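Local coordinates for methyl-CpG-binding domain protein 1 (Homo sapiens, PDB 6D1T), which binds methylated CpG sites in promoter DNA through its methyl-CpG-binding domain and represses transcription by recruiting silencing factors, at residues I45-K48 with V49-T52. Residues are numbered along the deposited sequence; the frame is centred on the assembly and turned at random.
Sequences IRSK and VELT. With nucleotides of chain C.
S47 holds the N-cap position of helix 48-55, the only helix of the methyl-CpG-binding domain, where the loop from strand 44-45 meets the methylated CpG step of the DNA. S47 OG accepts the backbone N-H of E50 at 3.1 Å, almost straight at 175°, and gives its own proton to OP2 of 5CM6 of chain C at 2.8 Å. The first helical turn follows, with L51 N bonded to S47 O and T52 N to K48 O. K48 N donates to OP2 of DA5 of chain C, so the helix start grips two successive phosphates. E50 CG stands anti to the carbonyl carbon, beside the backbone N (chi1 -63°), which turns the extended chain back to R46 N; OE2 accepts that N-H, although its placement is less certain. R46 runs extended from CG to NE into the base step, where NH1 bonds O6 of DG7 of chain C and NH2 bonds DG7 N7, each at 2.8 Å. O6 meets the guanidinium edge near its plane, whereas C5A of 5CM6 of chain C lies 3.2 Å above one face, offset toward the rim. With an alanine in place of R46, the guanine O6 and N7 would probably lose these donors and C5A the guanidinium face. Behind the cap, I45 CG2 packs on L51 CB at 3.8 Å, both side chains also touching W17. One arginine thus reads guanine and the 5' methylcytosine together, the 5mC-Arg-G triad of MBD proteins, while the E50 carboxylate, its plane 65° from the guanidinium and its OE1 4.4 Å from R46 NE, may favour the arginine's positive charge without forming a salt bridge.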
loop_
_atom_site.group_PDB
_atom_site.type_symbol
_atom_site.label_atom_id
_atom_site.label_comp_id
_atom_site.label_asym_id
_atom_site.label_seq_id
_atom_site.Cartn_x
_atom_site.Cartn_y
_atom_site.Cartn_z
ATOM N N ILE A 45 0.350 -2.453 6.375
ATOM C CA ILE A 45 1.626 -1.990 5.938
ATOM C C ILE A 45 1.452 -0.558 5.462
ATOM O O ILE A 45 0.475 -0.281 4.763
ATOM C CB ILE A 45 2.178 -2.956 4.873
ATOM C CG1 ILE A 45 2.725 -4.212 5.561
ATOM C CG2 ILE A 45 3.227 -2.311 3.981
ATOM C CD1 ILE A 45 3.327 -5.205 4.627
ATOM N N ARG A 46 2.362 0.347 5.849
ATOM C CA ARG A 46 2.200 1.760 5.433
ATOM C C ARG A 46 3.495 2.337 4.851
ATOM O O ARG A 46 3.590 3.571 4.714
ATOM C CB ARG A 46 1.672 2.616 6.586
ATOM C CG ARG A 46 2.500 2.592 7.865
ATOM C CD ARG A 46 1.880 3.488 8.949
ATOM N NE ARG A 46 2.821 3.947 10.000
ATOM C CZ ARG A 46 3.042 5.234 10.347
ATOM N NH1 ARG A 46 2.405 6.200 9.712
ATOM N NH2 ARG A 46 3.922 5.540 11.298
ATOM N N SER A 47 4.444 1.495 4.438
ATOM C CA SER A 47 5.656 2.042 3.784
ATOM C C SER A 47 6.361 0.961 2.964
ATOM O O SER A 47 6.338 -0.174 3.308
ATOM C CB SER A 47 6.596 2.681 4.792
ATOM O OG SER A 47 7.546 1.767 5.293
ATOM N N LYS A 48 6.972 1.376 1.874
ATOM C CA LYS A 48 7.645 0.473 0.911
ATOM C C LYS A 48 8.742 -0.296 1.640
ATOM O O LYS A 48 9.082 -1.382 1.236
ATOM C CB LYS A 48 8.199 1.265 -0.286
ATOM C CG LYS A 48 8.438 0.472 -1.568
ATOM C CD LYS A 48 8.464 1.337 -2.830
ATOM C CE LYS A 48 9.821 1.438 -3.499
ATOM N NZ LYS A 48 9.979 0.412 -4.563
ATOM N N VAL A 49 9.273 0.295 2.723
ATOM C CA VAL A 49 10.265 -0.352 3.602
ATOM C C VAL A 49 9.592 -1.485 4.373
ATOM O O VAL A 49 10.112 -2.573 4.376
ATOM C CB VAL A 49 10.914 0.660 4.569
ATOM C CG1 VAL A 49 11.638 -0.022 5.725
ATOM C CG2 VAL A 49 11.855 1.605 3.838
ATOM N N GLU A 50 8.471 -1.217 5.059
ATOM C CA GLU A 50 7.720 -2.308 5.757
ATOM C C GLU A 50 7.372 -3.418 4.726
ATOM O O GLU A 50 7.428 -4.604 5.033
ATOM C CB GLU A 50 6.433 -1.796 6.423
ATOM C CG GLU A 50 6.622 -0.768 7.540
ATOM C CD GLU A 50 5.307 -0.302 8.192
ATOM O OE1 GLU A 50 5.348 0.428 9.241
ATOM O OE2 GLU A 50 4.230 -0.688 7.679
ATOM N N LEU A 51 7.051 -3.034 3.492
ATOM C CA LEU A 51 6.548 -3.983 2.503
ATOM C C LEU A 51 7.688 -4.833 1.910
ATOM O O LEU A 51 7.489 -6.038 1.690
ATOM C CB LEU A 51 5.798 -3.225 1.403
ATOM C CG LEU A 51 5.310 -4.094 0.251
ATOM C CD1 LEU A 51 4.251 -5.067 0.725
ATOM C CD2 LEU A 51 4.773 -3.231 -0.865
ATOM N N THR A 52 8.831 -4.218 1.608
ATOM C CA THR A 52 10.035 -4.939 1.149
ATOM C C THR A 52 10.474 -5.958 2.221
ATOM O O THR A 52 10.873 -7.082 1.884
ATOM C CB THR A 52 11.169 -3.955 0.784
ATOM O OG1 THR A 52 10.993 -3.555 -0.578
ATOM C CG2 THR A 52 12.565 -4.525 0.944
ATOM N N1 5CM C 6 6.746 7.513 9.495
ATOM C C2 5CM C 6 6.293 8.833 9.694
ATOM N N3 5CM C 6 5.223 9.282 9.082
ATOM C C4 5CM C 6 4.559 8.507 8.255
ATOM C C5 5CM C 6 5.002 7.164 7.996
ATOM C C5A 5CM C 6 4.294 6.227 7.059
ATOM C C6 5CM C 6 6.099 6.726 8.650
ATOM O O2 5CM C 6 6.856 9.615 10.464
ATOM N N4 5CM C 6 3.496 9.038 7.659
ATOM C "C1'" 5CM C 6 7.925 7.048 10.243
ATOM C "C2'" 5CM C 6 7.796 5.641 10.803
ATOM C "C3'" 5CM C 6 9.170 5.523 11.403
ATOM C "C4'" 5CM C 6 10.026 6.228 10.335
ATOM O "O4'" 5CM C 6 9.103 6.976 9.517
ATOM O "O3'" 5CM C 6 9.040 6.336 12.587
ATOM C "C5'" 5CM C 6 10.887 5.330 9.426
ATOM O "O5'" 5CM C 6 10.057 4.260 9.007
ATOM P P 5CM C 6 10.393 3.285 7.804
ATOM O OP1 5CM C 6 11.602 2.460 8.131
ATOM O OP2 5CM C 6 9.021 2.695 7.458
ATOM P P DA C 5 9.142 4.477 1.450
ATOM O OP1 DA C 5 10.128 3.486 0.969
ATOM O OP2 DA C 5 7.631 4.213 1.418
ATOM O "O5'" DA C 5 9.418 4.898 2.978
ATOM C "C5'" DA C 5 10.732 5.324 3.430
ATOM C "C4'" DA C 5 10.659 5.744 4.874
ATOM O "O4'" DA C 5 9.974 7.000 4.958
ATOM C "C3'" DA C 5 9.882 4.777 5.782
ATOM O "O3'" DA C 5 10.828 4.226 6.680
ATOM C "C2'" DA C 5 8.827 5.638 6.465
ATOM C "C1'" DA C 5 9.280 7.069 6.171
ATOM N N9 DA C 5 8.181 8.023 6.004
ATOM C C8 DA C 5 7.053 7.876 5.236
ATOM N N7 DA C 5 6.219 8.882 5.324
ATOM C C5 DA C 5 6.844 9.754 6.204
ATOM C C6 DA C 5 6.474 11.010 6.715
ATOM N N6 DA C 5 5.348 11.639 6.386
ATOM N N1 DA C 5 7.338 11.627 7.556
ATOM C C2 DA C 5 8.459 10.992 7.899
ATOM N N3 DA C 5 8.917 9.810 7.487
ATOM C C4 DA C 5 8.051 9.235 6.632
ATOM P P DG C 7 9.872 6.050 13.928
ATOM O OP1 DG C 7 11.310 5.966 13.584
ATOM O OP2 DG C 7 9.191 4.952 14.675
ATOM O "O5'" DG C 7 9.590 7.358 14.803
ATOM C "C5'" DG C 7 10.050 8.654 14.378
ATOM C "C4'" DG C 7 9.226 9.745 15.024
ATOM O "O4'" DG C 7 8.051 10.044 14.235
ATOM C "C3'" DG C 7 8.713 9.420 16.413
ATOM O "O3'" DG C 7 8.885 10.612 17.189
ATOM C "C2'" DG C 7 7.264 8.991 16.169
ATOM C "C1'" DG C 7 6.853 9.832 14.976
ATOM N N9 DG C 7 5.876 9.235 14.057
ATOM C C8 DG C 7 6.052 8.092 13.316
ATOM N N7 DG C 7 5.070 7.860 12.488
ATOM C C5 DG C 7 4.189 8.913 12.696
ATOM C C6 DG C 7 2.930 9.192 12.095
ATOM O O6 DG C 7 2.307 8.520 11.249
ATOM N N1 DG C 7 2.387 10.377 12.579
ATOM C C2 DG C 7 2.972 11.185 13.532
ATOM N N2 DG C 7 2.297 12.287 13.873
ATOM N N3 DG C 7 4.140 10.934 14.095
ATOM C C4 DG C 7 4.681 9.783 13.647
#